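Local coordinates for AbiEi antitoxin C-terminal domain-containing protein (Mycobacterium tuberculosis, PDB 1ZEL) that is of unknown function but probably binds DNA and may act as an antitoxin of the AbiEi type, at residues I126-A131 with V144-W149; P89-L94 with W174-P179; V261-T266 with V284-V289. All blocks are in the same frame, centred on the assembly; numbering follows the deposited sequence. Where two conformers were deposited one is given.

From the N terminus, the first of these segments met is on helix 88-96, which carries one half of contact 2. Its partner comes only after 79 intervening residues, in the loop before helix 183-192. Contact 1 is nested inside that long loop. It closes a short loop, with 12 residues between its segments, and pairs the parallel strands 124-127 and 142-145. The two contacts also touch in space: Ile126 packs on Leu90, and Leu128 packs on Trp93. Contact 3 follows in series, about 24 Å from contact 1 and about 33 Å from contact 2, centre to centre. It joins strand 262-264 to strand 283-285 and the start of the C-terminal helix 288-296.

Contact 1 (I126-A131 with V144-W149); sequences IWLPPA and VVRIPW. With FMT (formic acid), chain E.
Ile126 meets Val144 through CG1, which lies 4.1 Å from Val144 CG2. Ile126 O accepts a hydrogen bond from Val145 N at 2.9 Å. Trp127 swings its indole toward the far end of 144-149, with CG anti to the backbone N (chi1 168°). There Trp127 NE1 gives a hydrogen bond to Ile147 O (2.8 Å, 171°), in the plane of both ring and carbonyl. Ile147 O also receives a weak bond from Trp149 N across the inverse gamma turn centred on Pro148. Trp149 CE3 covers one indole face, 3.6 Å from Trp127 NE1, with the ring planes 54° apart. Ile126 and Trp127 pair with Val144 and Val145 where the parallel strands 124-127 and 142-145 end, in a mixed three-stranded sheet. Leu128 N still reaches Val145 O, but weakly. Leu128 CB sits over a face of the Arg146 guanidinium, 3.5 Å from NH1. The guanidinium edge holds a formic acid molecule, probably from the crystallisation liquor: Arg146 NE reaches its O2 at 2.8 Å, and NH2 its O1. Pro129 O lies near the guanidinium plane, and Lys132 O accepts from NH1. Pro130 crosses Pro148 at about a right angle, Pro130 CG 3.9 Å from Pro148 CB.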
ATOM      1  N   ILE A 126      -1.802  -0.546   3.918  1.00 18.79           N
ATOM      2  CA  ILE A 126      -1.480  -1.945   3.641  1.00 17.82           C
ATOM      3  C   ILE A 126      -2.579  -2.875   4.099  1.00 18.86           C
ATOM      4  O   ILE A 126      -3.409  -2.512   4.921  1.00 21.19           O
ATOM      5  CB  ILE A 126      -0.141  -2.400   4.319  1.00 17.52           C
ATOM      6  CG1 ILE A 126      -0.236  -2.287   5.851  1.00 17.41           C
ATOM      7  CG2 ILE A 126       1.053  -1.601   3.790  1.00 17.51           C
ATOM      8  CD1 ILE A 126       0.969  -2.917   6.561  1.00 20.75           C
ATOM      9  N   TRP A 127      -2.566  -4.088   3.569  1.00 18.60           N
ATOM     10  CA  TRP A 127      -3.404  -5.162   4.068  1.00 18.37           C
ATOM     11  C   TRP A 127      -2.470  -6.113   4.778  1.00 18.78           C
ATOM     12  O   TRP A 127      -1.352  -6.343   4.300  1.00 17.24           O
ATOM     13  CB  TRP A 127      -4.114  -5.887   2.895  1.00 20.12           C
ATOM     14  CG  TRP A 127      -4.765  -7.197   3.374  1.00 21.34           C
ATOM     15  CD1 TRP A 127      -5.946  -7.330   4.052  1.00 21.57           C
ATOM     16  CD2 TRP A 127      -4.195  -8.513   3.299  1.00 23.46           C
ATOM     17  NE1 TRP A 127      -6.165  -8.668   4.372  1.00 19.23           N
ATOM     18  CE2 TRP A 127      -5.099  -9.405   3.924  1.00 23.31           C
ATOM     19  CE3 TRP A 127      -3.009  -9.025   2.756  1.00 23.95           C
ATOM     20  CZ2 TRP A 127      -4.856 -10.781   4.008  1.00 24.42           C
ATOM     21  CZ3 TRP A 127      -2.767 -10.382   2.846  1.00 24.50           C
ATOM     22  CH2 TRP A 127      -3.685 -11.250   3.465  1.00 22.38           C
ATOM     23  N   LEU A 128      -2.906  -6.633   5.932  1.00 19.93           N
ATOM     24  CA  LEU A 128      -2.186  -7.684   6.646  1.00 21.43           C
ATOM     25  C   LEU A 128      -3.137  -8.824   6.966  1.00 23.01           C
ATOM     26  O   LEU A 128      -4.269  -8.569   7.349  1.00 23.42           O
ATOM     27  CB  LEU A 128      -1.646  -7.147   7.988  1.00 21.48           C
ATOM     28  CG  LEU A 128      -0.262  -6.494   8.014  1.00 23.60           C
ATOM     29  CD1 LEU A 128      -0.001  -5.899   9.413  1.00 25.77           C
ATOM     30  CD2 LEU A 128       0.804  -7.488   7.641  1.00 21.62           C
ATOM     31  N   PRO A 129      -2.676 -10.079   6.849  1.00 24.93           N
ATOM     32  CA  PRO A 129      -3.537 -11.174   7.274  1.00 26.44           C
ATOM     33  C   PRO A 129      -3.815 -11.134   8.792  1.00 27.13           C
ATOM     34  O   PRO A 129      -3.022 -10.562   9.551  1.00 26.81           O
ATOM     35  CB  PRO A 129      -2.738 -12.419   6.908  1.00 26.68           C
ATOM     36  CG  PRO A 129      -1.403 -11.997   6.659  1.00 27.46           C
ATOM     37  CD  PRO A 129      -1.385 -10.557   6.327  1.00 24.37           C
ATOM     38  N   PRO A 130      -4.969 -11.688   9.219  1.00 28.18           N
ATOM     39  CA  PRO A 130      -5.401 -11.703  10.622  1.00 28.08           C
ATOM     40  C   PRO A 130      -4.264 -12.035  11.577  1.00 28.12           C
ATOM     41  O   PRO A 130      -4.090 -11.358  12.604  1.00 28.79           O
ATOM     42  CB  PRO A 130      -6.435 -12.832  10.643  1.00 28.37           C
ATOM     43  CG  PRO A 130      -7.068 -12.777   9.248  1.00 29.46           C
ATOM     44  CD  PRO A 130      -5.953 -12.342   8.320  1.00 28.36           C
ATOM     45  N   ALA A 131      -3.473 -13.048  11.224  1.00 27.94           N
ATOM     46  CA  ALA A 131      -2.473 -13.591  12.132  1.00 28.26           C
ATOM     47  C   ALA A 131      -1.213 -12.717  12.343  1.00 28.21           C
ATOM     48  O   ALA A 131      -0.442 -12.977  13.263  1.00 27.10           O
ATOM     49  CB  ALA A 131      -2.081 -15.003  11.677  1.00 28.97           C
ATOM     50  N   VAL A 144      -3.535  -0.011   8.523  1.00 23.64           N
ATOM     51  CA  VAL A 144      -3.733  -1.414   8.201  1.00 22.19           C
ATOM     52  C   VAL A 144      -5.208  -1.696   7.959  1.00 22.72           C
ATOM     53  O   VAL A 144      -6.040  -1.292   8.751  1.00 21.36           O
ATOM     54  CB  VAL A 144      -3.214  -2.341   9.337  1.00 22.44           C
ATOM     55  CG1 VAL A 144      -3.378  -3.795   8.926  1.00 22.24           C
ATOM     56  CG2 VAL A 144      -1.733  -2.041   9.674  1.00 20.31           C
ATOM     57  N   VAL A 145      -5.526  -2.367   6.851  1.00 23.31           N
ATOM     58  CA  VAL A 145      -6.882  -2.819   6.617  1.00 25.28           C
ATOM     59  C   VAL A 145      -6.855  -4.317   6.854  1.00 26.50           C
ATOM     60  O   VAL A 145      -5.892  -4.998   6.497  1.00 25.22           O
ATOM     61  CB  VAL A 145      -7.425  -2.398   5.211  1.00 25.12           C
ATOM     62  CG1 VAL A 145      -6.759  -3.175   4.095  1.00 26.18           C
ATOM     63  CG2 VAL A 145      -8.951  -2.583   5.162  1.00 25.17           C
ATOM     64  N   ARG A 146      -7.873  -4.817   7.532  1.00 28.23           N
ATOM     65  CA  ARG A 146      -7.807  -6.163   8.078  1.00 29.33           C
ATOM     66  C   ARG A 146      -8.991  -7.036   7.667  1.00 30.11           C
ATOM     67  O   ARG A 146      -9.741  -7.525   8.516  1.00 32.42           O
ATOM     68  CB  ARG A 146      -7.726  -6.094   9.605  1.00 30.25           C
ATOM     69  CG  ARG A 146      -6.397  -5.602  10.131  1.00 30.67           C
ATOM     70  CD  ARG A 146      -5.516  -6.747  10.568  1.00 32.38           C
ATOM     71  NE  ARG A 146      -4.433  -6.270  11.426  1.00 29.24           N
ATOM     72  CZ  ARG A 146      -3.304  -6.940  11.615  1.00 28.85           C
ATOM     73  NH1 ARG A 146      -3.147  -8.108  11.016  1.00 28.37           N
ATOM     74  NH2 ARG A 146      -2.339  -6.437  12.382  1.00 26.96           N
ATOM     75  N   ILE A 147      -9.139  -7.247   6.372  1.00 28.95           N
ATOM     76  CA  ILE A 147     -10.167  -8.133   5.834  1.00 27.59           C
ATOM     77  C   ILE A 147      -9.600  -9.545   5.890  1.00 27.10           C
ATOM     78  O   ILE A 147      -8.473  -9.762   5.442  1.00 27.03           O
ATOM     79  CB  ILE A 147     -10.502  -7.686   4.403  1.00 27.79           C
ATOM     80  CG1 ILE A 147     -11.067  -6.263   4.456  1.00 29.14           C
ATOM     81  CG2 ILE A 147     -11.466  -8.662   3.693  1.00 24.80           C
ATOM     82  CD1 ILE A 147     -11.266  -5.648   3.125  1.00 30.42           C
ATOM     83  N   PRO A 148     -10.353 -10.508   6.477  1.00 26.71           N
ATOM     84  CA  PRO A 148      -9.772 -11.825   6.733  1.00 26.35           C
ATOM     85  C   PRO A 148      -9.667 -12.742   5.523  1.00 26.84           C
ATOM     86  O   PRO A 148     -10.061 -13.915   5.593  1.00 26.00           O
ATOM     87  CB  PRO A 148     -10.720 -12.422   7.790  1.00 26.48           C
ATOM     88  CG  PRO A 148     -12.024 -11.819   7.468  1.00 25.78           C
ATOM     89  CD  PRO A 148     -11.746 -10.427   6.977  1.00 26.48           C
ATOM     90  N   TRP A 149      -9.130 -12.222   4.418  1.00 27.30           N
ATOM     91  CA  TRP A 149      -8.717 -13.079   3.322  1.00 28.10           C
ATOM     92  C   TRP A 149      -7.692 -14.151   3.764  1.00 31.32           C
ATOM     93  O   TRP A 149      -6.850 -13.915   4.657  1.00 29.72           O
ATOM     94  CB  TRP A 149      -8.098 -12.244   2.206  1.00 27.23           C
ATOM     95  CG  TRP A 149      -9.096 -11.403   1.468  1.00 22.14           C
ATOM     96  CD1 TRP A 149     -10.297 -11.817   0.981  1.00 23.00           C
ATOM     97  CD2 TRP A 149      -8.963 -10.024   1.106  1.00 24.55           C
ATOM     98  NE1 TRP A 149     -10.930 -10.780   0.329  1.00 26.05           N
ATOM     99  CE2 TRP A 149     -10.129  -9.666   0.390  1.00 27.30           C
ATOM    100  CE3 TRP A 149      -7.965  -9.055   1.300  1.00 22.45           C
ATOM    101  CZ2 TRP A 149     -10.335  -8.376  -0.115  1.00 23.74           C
ATOM    102  CZ3 TRP A 149      -8.168  -7.779   0.791  1.00 24.37           C
ATOM    103  CH2 TRP A 149      -9.347  -7.448   0.099  1.00 22.78           C
TER
HETATM  104  C   FMT E 703      -3.221  -3.140  12.958  1.00 57.08           C
HETATM  105  O1  FMT E 703      -2.349  -3.670  13.660  1.00 57.00           O
HETATM  106  O2  FMT E 703      -4.255  -3.703  12.566  1.00 56.65           O

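Contact 2 (P89-L94 with W174-P179); sequences PLRSWL and WATGLP
A type I' beta turn, Ala175 to Leu178, faces one side of helix 88-96. The turn belongs to the loop that leads to helix 183-192. Arg91 of the helix makes the polar part of the contact. Its chain is extended from CG to NE and carries the guanidinium across to Thr176, which it grips end-on with two nitrogens. Arg91 NH1 donates to Thr176 O at 3.1 Å, coming from above the carbonyl plane. Arg91 NH2 donates to Thr176 OG1 at 3.0 Å. The remaining nitrogen, NE, forms a salt bridge with Asp85. A chi1 of 77° tucks Thr176 OG1 back over its own main chain. From there the hydroxyl donates a hydrogen bond to Ala175 O, 2.6 Å from Thr176 OG1, while accepting one from Arg91 NH2. Gly177 has a positive phi of 103°, as the type I' turn requires.

Leu178 supplies the apolar half. Its CD1 lies over a face of the guanidinium, and its CG is 3.7 Å from Arg91 NH1. Leu178 CD2 packs 3.5 Å from Leu94 CD1, and Leu178 CD1 lies 4.3 Å from Leu90 CB. Leu104 of strand 103-104 touches both Leu90 and Leu178. With Asp85 bound to NE, Thr176 at the NH1 and NH2 end and Leu178 over a face, the guanidinium has little freedom to rotate, and its charge is probably well compensated.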
ATOM      1  N   PRO A  89       9.709   2.724   5.137  1.00 24.15           N
ATOM      2  CA  PRO A  89       9.219   2.010   6.331  1.00 23.02           C
ATOM      3  C   PRO A  89       8.872   0.525   6.098  1.00 23.00           C
ATOM      4  O   PRO A  89       9.169  -0.321   6.948  1.00 23.27           O
ATOM      5  CB  PRO A  89       7.959   2.795   6.720  1.00 23.11           C
ATOM      6  CG  PRO A  89       8.207   4.207   6.166  1.00 23.11           C
ATOM      7  CD  PRO A  89       9.003   4.014   4.919  1.00 23.97           C
ATOM      8  N   LEU A  90       8.240   0.212   4.971  1.00 21.93           N
ATOM      9  CA  LEU A  90       7.879  -1.171   4.668  1.00 21.55           C
ATOM     10  C   LEU A  90       9.080  -2.008   4.251  1.00 22.85           C
ATOM     11  O   LEU A  90       9.202  -3.179   4.625  1.00 23.34           O
ATOM     12  CB  LEU A  90       6.791  -1.219   3.597  1.00 20.75           C
ATOM     13  CG  LEU A  90       5.441  -0.682   4.075  1.00 21.37           C
ATOM     14  CD1 LEU A  90       4.482  -0.604   2.911  1.00 18.75           C
ATOM     15  CD2 LEU A  90       4.864  -1.562   5.194  1.00 20.37           C
ATOM     16  N   ARG A  91       9.958  -1.425   3.440  1.00 22.90           N
ATOM     17  CA  ARG A  91      11.209  -2.104   3.109  1.00 22.64           C
ATOM     18  C   ARG A  91      12.027  -2.359   4.369  1.00 22.44           C
ATOM     19  O   ARG A  91      12.712  -3.372   4.452  1.00 23.24           O
ATOM     20  CB  ARG A  91      12.026  -1.288   2.104  1.00 22.83           C
ATOM     21  CG  ARG A  91      11.235  -0.948   0.830  1.00 22.55           C
ATOM     22  CD  ARG A  91      12.152  -0.411  -0.245  1.00 22.09           C
ATOM     23  NE  ARG A  91      11.449   0.520  -1.127  1.00 23.79           N
ATOM     24  CZ  ARG A  91      10.687   0.157  -2.164  1.00 25.75           C
ATOM     25  NH1 ARG A  91      10.533  -1.121  -2.477  1.00 21.62           N
ATOM     26  NH2 ARG A  91      10.085   1.086  -2.901  1.00 26.59           N
ATOM     27  N   SER A  92      11.994  -1.450   5.341  1.00 21.66           N
ATOM     28  CA  SER A  92      12.730  -1.734   6.593  1.00 22.67           C
ATOM     29  C   SER A  92      12.164  -2.926   7.365  1.00 22.40           C
ATOM     30  O   SER A  92      12.906  -3.681   8.033  1.00 21.88           O
ATOM     31  CB  SER A  92      12.840  -0.489   7.485  1.00 23.75           C
ATOM     32  OG  SER A  92      11.730  -0.324   8.340  1.00 24.85           O
ATOM     33  N   TRP A  93      10.852  -3.103   7.281  1.00 22.25           N
ATOM     34  CA  TRP A  93      10.217  -4.296   7.821  1.00 23.14           C
ATOM     35  C   TRP A  93      10.679  -5.577   7.120  1.00 23.95           C
ATOM     36  O   TRP A  93      11.088  -6.546   7.794  1.00 24.66           O
ATOM     37  CB  TRP A  93       8.696  -4.131   7.797  1.00 23.69           C
ATOM     38  CG  TRP A  93       7.923  -5.210   8.566  1.00 23.97           C
ATOM     39  CD1 TRP A  93       8.433  -6.190   9.359  1.00 26.93           C
ATOM     40  CD2 TRP A  93       6.501  -5.339   8.622  1.00 26.80           C
ATOM     41  NE1 TRP A  93       7.409  -6.956   9.889  1.00 30.28           N
ATOM     42  CE2 TRP A  93       6.211  -6.442   9.450  1.00 30.31           C
ATOM     43  CE3 TRP A  93       5.442  -4.619   8.052  1.00 27.32           C
ATOM     44  CZ2 TRP A  93       4.897  -6.859   9.708  1.00 27.62           C
ATOM     45  CZ3 TRP A  93       4.136  -5.025   8.320  1.00 21.75           C
ATOM     46  CH2 TRP A  93       3.876  -6.138   9.124  1.00 26.31           C
ATOM     47  N   LEU A  94      10.651  -5.595   5.785  1.00 23.85           N
ATOM     48  CA  LEU A  94      11.142  -6.765   5.023  1.00 24.37           C
ATOM     49  C   LEU A  94      12.611  -7.078   5.299  1.00 25.00           C
ATOM     50  O   LEU A  94      13.044  -8.250   5.223  1.00 25.04           O
ATOM     51  CB  LEU A  94      10.964  -6.543   3.526  1.00 24.26           C
ATOM     52  CG  LEU A  94       9.516  -6.564   3.071  1.00 24.61           C
ATOM     53  CD1 LEU A  94       9.420  -5.976   1.658  1.00 26.31           C
ATOM     54  CD2 LEU A  94       8.955  -7.972   3.146  1.00 28.37           C
ATOM     55  N   TRP A 174       5.868  -2.915 -10.782  1.00 20.98           N
ATOM     56  CA  TRP A 174       4.749  -1.978 -10.982  1.00 20.50           C
ATOM     57  C   TRP A 174       4.357  -1.204  -9.706  1.00 20.32           C
ATOM     58  O   TRP A 174       3.887  -0.075  -9.807  1.00 20.36           O
ATOM     59  CB  TRP A 174       3.538  -2.696 -11.615  1.00 19.93           C
ATOM     60  CG  TRP A 174       2.861  -3.627 -10.668  1.00 19.28           C
ATOM     61  CD1 TRP A 174       3.206  -4.922 -10.374  1.00 23.16           C
ATOM     62  CD2 TRP A 174       1.750  -3.308  -9.842  1.00 20.14           C
ATOM     63  NE1 TRP A 174       2.358  -5.426  -9.411  1.00 19.95           N
ATOM     64  CE2 TRP A 174       1.455  -4.451  -9.071  1.00 21.27           C
ATOM     65  CE3 TRP A 174       0.985  -2.157  -9.664  1.00 18.20           C
ATOM     66  CZ2 TRP A 174       0.417  -4.470  -8.135  1.00 22.71           C
ATOM     67  CZ3 TRP A 174      -0.072  -2.188  -8.755  1.00 23.51           C
ATOM     68  CH2 TRP A 174      -0.335  -3.339  -7.993  1.00 22.12           C
ATOM     69  N   ALA A 175       4.547  -1.812  -8.526  1.00 20.30           N
ATOM     70  CA  ALA A 175       4.334  -1.122  -7.223  1.00 20.84           C
ATOM     71  C   ALA A 175       5.676  -0.931  -6.493  1.00 22.74           C
ATOM     72  O   ALA A 175       5.768  -1.068  -5.246  1.00 22.44           O
ATOM     73  CB  ALA A 175       3.317  -1.885  -6.328  1.00 19.05           C
ATOM     74  N   THR A 176       6.709  -0.638  -7.298  1.00 23.87           N
ATOM     75  CA  THR A 176       8.087  -0.342  -6.878  1.00 25.35           C
ATOM     76  C   THR A 176       8.781  -1.523  -6.228  1.00 25.99           C
ATOM     77  O   THR A 176       9.751  -1.343  -5.471  1.00 27.00           O
ATOM     78  CB  THR A 176       8.171   0.851  -5.903  1.00 25.92           C
ATOM     79  OG1 THR A 176       7.759   0.413  -4.595  1.00 30.46           O
ATOM     80  CG2 THR A 176       7.313   2.013  -6.362  1.00 25.62           C
ATOM     81  N   GLY A 177       8.265  -2.723  -6.480  1.00 24.75           N
ATOM     82  CA  GLY A 177       8.897  -3.921  -5.975  1.00 24.77           C
ATOM     83  C   GLY A 177       8.239  -4.557  -4.770  1.00 24.33           C
ATOM     84  O   GLY A 177       8.662  -5.624  -4.344  1.00 24.45           O
ATOM     85  N   LEU A 178       7.229  -3.902  -4.201  1.00 23.73           N
ATOM     86  CA  LEU A 178       6.529  -4.472  -3.052  1.00 23.02           C
ATOM     87  C   LEU A 178       5.294  -5.198  -3.538  1.00 22.37           C
ATOM     88  O   LEU A 178       4.800  -4.872  -4.608  1.00 22.71           O
ATOM     89  CB  LEU A 178       6.119  -3.365  -2.080  1.00 22.67           C
ATOM     90  CG  LEU A 178       7.271  -2.628  -1.407  1.00 22.29           C
ATOM     91  CD1 LEU A 178       6.665  -1.462  -0.680  1.00 28.74           C
ATOM     92  CD2 LEU A 178       8.046  -3.534  -0.446  1.00 29.17           C
ATOM     93  N   PRO A 179       4.792  -6.161  -2.749  1.00 23.05           N
ATOM     94  CA  PRO A 179       3.525  -6.857  -3.019  1.00 22.88           C
ATOM     95  C   PRO A 179       2.392  -5.847  -2.886  1.00 22.30           C
ATOM     96  O   PRO A 179       2.458  -4.971  -2.017  1.00 22.01           O
ATOM     97  CB  PRO A 179       3.424  -7.877  -1.886  1.00 23.37           C
ATOM     98  CG  PRO A 179       4.747  -7.938  -1.263  1.00 25.50           C
ATOM     99  CD  PRO A 179       5.421  -6.632  -1.500  1.00 22.57           C
TER

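Contact 3 (V261-T266 with V284-V289); sequences VTRFTT and VDELVV
Asp285 OD1 takes two backbone N-H groups, from Leu287 N at 3.0 Å and Val288 N at 2.8 Å, and touches Phe264 CB across the contact. This is an Asx turn at the start of helix 288-296, with Leu287 at the N-cap position. Val288 N uses the syn lone pair of OD1; Leu287 N comes from above the carboxylate plane. Asp285 OD2 accepts from Val289 N at 2.8 Å and is also bonded to Tyr236. The carboxylate thus meets three N-H groups at the N-terminal end of the helix.

Strand 283-285 runs parallel to strand 262-264. Val284 N bonds Thr262 O at 2.8 Å, Phe264 N bonds Val284 O, and Glu286 N bonds Phe264 O. Phe264 and Asp285 share one face of the sheet; Arg263 and Val284 share the other. Glu286 lies alongside Thr265, while its carboxylate bonds His268. A salt bridge from Arg263 NE to Glu286 OE2 (3.4 Å) is doubtful, because Arg263 was deposited in two conformers. Leu287 CD2 approaches the Phe264 ring obliquely, 3.5 Å from CE2. Over a face of that ring stands Val288 CG2 in a CH-pi contact, 4.3 Å from the ring centroid and 12° off its normal.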
ATOM      1  N   VAL A 261     -31.228  -3.014   3.534  1.00 29.02           N
ATOM      2  CA  VAL A 261     -30.755  -1.838   2.782  1.00 28.97           C
ATOM      3  C   VAL A 261     -29.382  -1.451   3.336  1.00 29.00           C
ATOM      4  O   VAL A 261     -29.180  -1.475   4.546  1.00 28.27           O
ATOM      5  CB  VAL A 261     -31.736  -0.633   2.830  1.00 28.91           C
ATOM      6  CG1 VAL A 261     -31.119   0.598   2.146  1.00 28.62           C
ATOM      7  CG2 VAL A 261     -33.059  -0.993   2.159  1.00 28.22           C
ATOM      8  N   THR A 262     -28.434  -1.134   2.458  1.00 28.61           N
ATOM      9  CA  THR A 262     -27.120  -0.715   2.926  1.00 28.81           C
ATOM     10  C   THR A 262     -26.792   0.688   2.451  1.00 28.90           C
ATOM     11  O   THR A 262     -27.308   1.125   1.418  1.00 28.78           O
ATOM     12  CB  THR A 262     -26.003  -1.702   2.460  1.00 29.16           C
ATOM     13  OG1 THR A 262     -24.832  -1.493   3.260  1.00 27.76           O
ATOM     14  CG2 THR A 262     -25.663  -1.466   0.988  1.00 28.81           C
ATOM     15  N   ARG A 263     -25.966   1.401   3.222  1.00 28.53           N
ATOM     16  CA  ARG A 263     -25.488   2.718   2.811  0.50 29.14           C
ATOM     17  C   ARG A 263     -24.078   2.598   2.261  1.00 29.38           C
ATOM     18  O   ARG A 263     -23.272   1.821   2.767  1.00 30.77           O
ATOM     19  CB  ARG A 263     -25.509   3.699   3.987  0.50 28.91           C
ATOM     20  CG  ARG A 263     -26.882   4.227   4.361  0.50 28.47           C
ATOM     21  CD  ARG A 263     -26.780   5.198   5.551  0.50 31.69           C
ATOM     22  NE  ARG A 263     -28.079   5.701   6.004  0.50 30.22           N
ATOM     23  CZ  ARG A 263     -28.658   5.385   7.166  0.50 33.96           C
ATOM     24  NH1 ARG A 263     -28.066   4.555   8.020  0.50 33.29           N
ATOM     25  NH2 ARG A 263     -29.833   5.916   7.485  0.50 31.00           N
ATOM     26  N   PHE A 264     -23.796   3.359   1.213  1.00 29.63           N
ATOM     27  CA  PHE A 264     -22.468   3.456   0.656  1.00 29.28           C
ATOM     28  C   PHE A 264     -21.993   4.800   1.128  1.00 30.11           C
ATOM     29  O   PHE A 264     -22.412   5.818   0.606  1.00 29.53           O
ATOM     30  CB  PHE A 264     -22.475   3.398  -0.883  1.00 28.74           C
ATOM     31  CG  PHE A 264     -21.171   2.897  -1.466  1.00 32.08           C
ATOM     32  CD1 PHE A 264     -21.155   2.058  -2.558  1.00 31.64           C
ATOM     33  CD2 PHE A 264     -19.951   3.251  -0.883  1.00 33.71           C
ATOM     34  CE1 PHE A 264     -19.942   1.577  -3.074  1.00 35.29           C
ATOM     35  CE2 PHE A 264     -18.744   2.771  -1.390  1.00 36.26           C
ATOM     36  CZ  PHE A 264     -18.746   1.926  -2.476  1.00 30.35           C
ATOM     37  N   THR A 265     -21.161   4.799   2.161  1.00 30.82           N
ATOM     38  CA  THR A 265     -20.779   6.025   2.845  1.00 31.96           C
ATOM     39  C   THR A 265     -19.461   5.789   3.592  1.00 32.89           C
ATOM     40  O   THR A 265     -19.180   4.667   4.001  1.00 32.30           O
ATOM     41  CB  THR A 265     -21.875   6.497   3.853  1.00 31.93           C
ATOM     42  OG1 THR A 265     -21.540   7.804   4.344  1.00 36.21           O
ATOM     43  CG2 THR A 265     -22.002   5.532   5.054  1.00 29.82           C
ATOM     44  N   THR A 266     -18.668   6.843   3.777  1.00 34.71           N
ATOM     45  CA  THR A 266     -17.473   6.737   4.626  1.00 36.41           C
ATOM     46  C   THR A 266     -17.782   7.148   6.066  1.00 38.37           C
ATOM     47  O   THR A 266     -16.992   6.887   6.998  1.00 38.12           O
ATOM     48  CB  THR A 266     -16.296   7.565   4.086  1.00 36.36           C
ATOM     49  OG1 THR A 266     -16.741   8.888   3.786  1.00 35.33           O
ATOM     50  CG2 THR A 266     -15.750   6.940   2.823  1.00 37.73           C
ATOM     51  N   VAL A 284     -28.340   2.694  -0.714  1.00 26.34           N
ATOM     52  CA  VAL A 284     -28.411   4.151  -0.687  1.00 26.10           C
ATOM     53  C   VAL A 284     -26.962   4.656  -0.855  1.00 26.77           C
ATOM     54  O   VAL A 284     -26.105   4.406  -0.009  1.00 26.56           O
ATOM     55  CB  VAL A 284     -29.022   4.661   0.634  1.00 26.20           C
ATOM     56  CG1 VAL A 284     -28.955   6.182   0.698  1.00 26.71           C
ATOM     57  CG2 VAL A 284     -30.498   4.192   0.742  1.00 24.10           C
ATOM     58  N   ASP A 285     -26.703   5.329  -1.967  1.00 25.42           N
ATOM     59  CA  ASP A 285     -25.374   5.821  -2.272  1.00 26.22           C
ATOM     60  C   ASP A 285     -25.210   7.260  -1.782  1.00 26.66           C
ATOM     61  O   ASP A 285     -25.788   8.177  -2.348  1.00 26.26           O
ATOM     62  CB  ASP A 285     -25.103   5.721  -3.786  1.00 26.15           C
ATOM     63  CG  ASP A 285     -23.708   6.222  -4.181  1.00 28.06           C
ATOM     64  OD1 ASP A 285     -22.823   6.297  -3.309  1.00 29.73           O
ATOM     65  OD2 ASP A 285     -23.500   6.551  -5.374  1.00 31.83           O
ATOM     66  N   GLU A 286     -24.408   7.435  -0.731  1.00 27.34           N
ATOM     67  CA  GLU A 286     -24.112   8.756  -0.179  1.00 28.00           C
ATOM     68  C   GLU A 286     -22.716   9.222  -0.561  1.00 28.33           C
ATOM     69  O   GLU A 286     -22.247  10.294  -0.141  1.00 28.93           O
ATOM     70  CB  GLU A 286     -24.278   8.719   1.335  1.00 27.99           C
ATOM     71  CG  GLU A 286     -25.661   8.271   1.728  1.00 29.82           C
ATOM     72  CD  GLU A 286     -25.893   8.180   3.218  1.00 36.06           C
ATOM     73  OE1 GLU A 286     -24.934   8.338   4.008  1.00 35.18           O
ATOM     74  OE2 GLU A 286     -27.064   7.955   3.598  1.00 34.34           O
ATOM     75  N   LEU A 287     -22.074   8.446  -1.422  1.00 28.07           N
ATOM     76  CA  LEU A 287     -20.660   8.635  -1.683  1.00 27.85           C
ATOM     77  C   LEU A 287     -20.276   8.761  -3.152  1.00 27.85           C
ATOM     78  O   LEU A 287     -19.720   9.767  -3.545  1.00 28.46           O
ATOM     79  CB  LEU A 287     -19.860   7.510  -1.023  1.00 27.84           C
ATOM     80  CG  LEU A 287     -18.353   7.392  -1.273  1.00 29.37           C
ATOM     81  CD1 LEU A 287     -17.623   8.555  -0.650  1.00 34.18           C
ATOM     82  CD2 LEU A 287     -17.911   6.086  -0.642  1.00 28.41           C
ATOM     83  N   VAL A 288     -20.531   7.728  -3.941  1.00 27.81           N
ATOM     84  CA  VAL A 288     -19.986   7.663  -5.286  1.00 28.75           C
ATOM     85  C   VAL A 288     -20.608   8.750  -6.174  1.00 30.30           C
ATOM     86  O   VAL A 288     -19.903   9.666  -6.614  1.00 30.42           O
ATOM     87  CB  VAL A 288     -20.112   6.247  -5.874  1.00 28.89           C
ATOM     88  CG1 VAL A 288     -19.713   6.216  -7.350  1.00 30.62           C
ATOM     89  CG2 VAL A 288     -19.216   5.271  -5.072  1.00 27.23           C
ATOM     90  N   VAL A 289     -21.923   8.682  -6.389  1.00 31.30           N
ATOM     91  CA  VAL A 289     -22.624   9.708  -7.195  1.00 31.79           C
ATOM     92  C   VAL A 289     -22.559  11.129  -6.573  1.00 31.98           C
ATOM     93  O   VAL A 289     -22.207  12.094  -7.260  1.00 32.26           O
ATOM     94  CB  VAL A 289     -24.047   9.235  -7.611  1.00 31.98           C
ATOM     95  CG1 VAL A 289     -24.727  10.255  -8.518  1.00 34.30           C
ATOM     96  CG2 VAL A 289     -23.940   7.917  -8.352  1.00 32.55           C
TER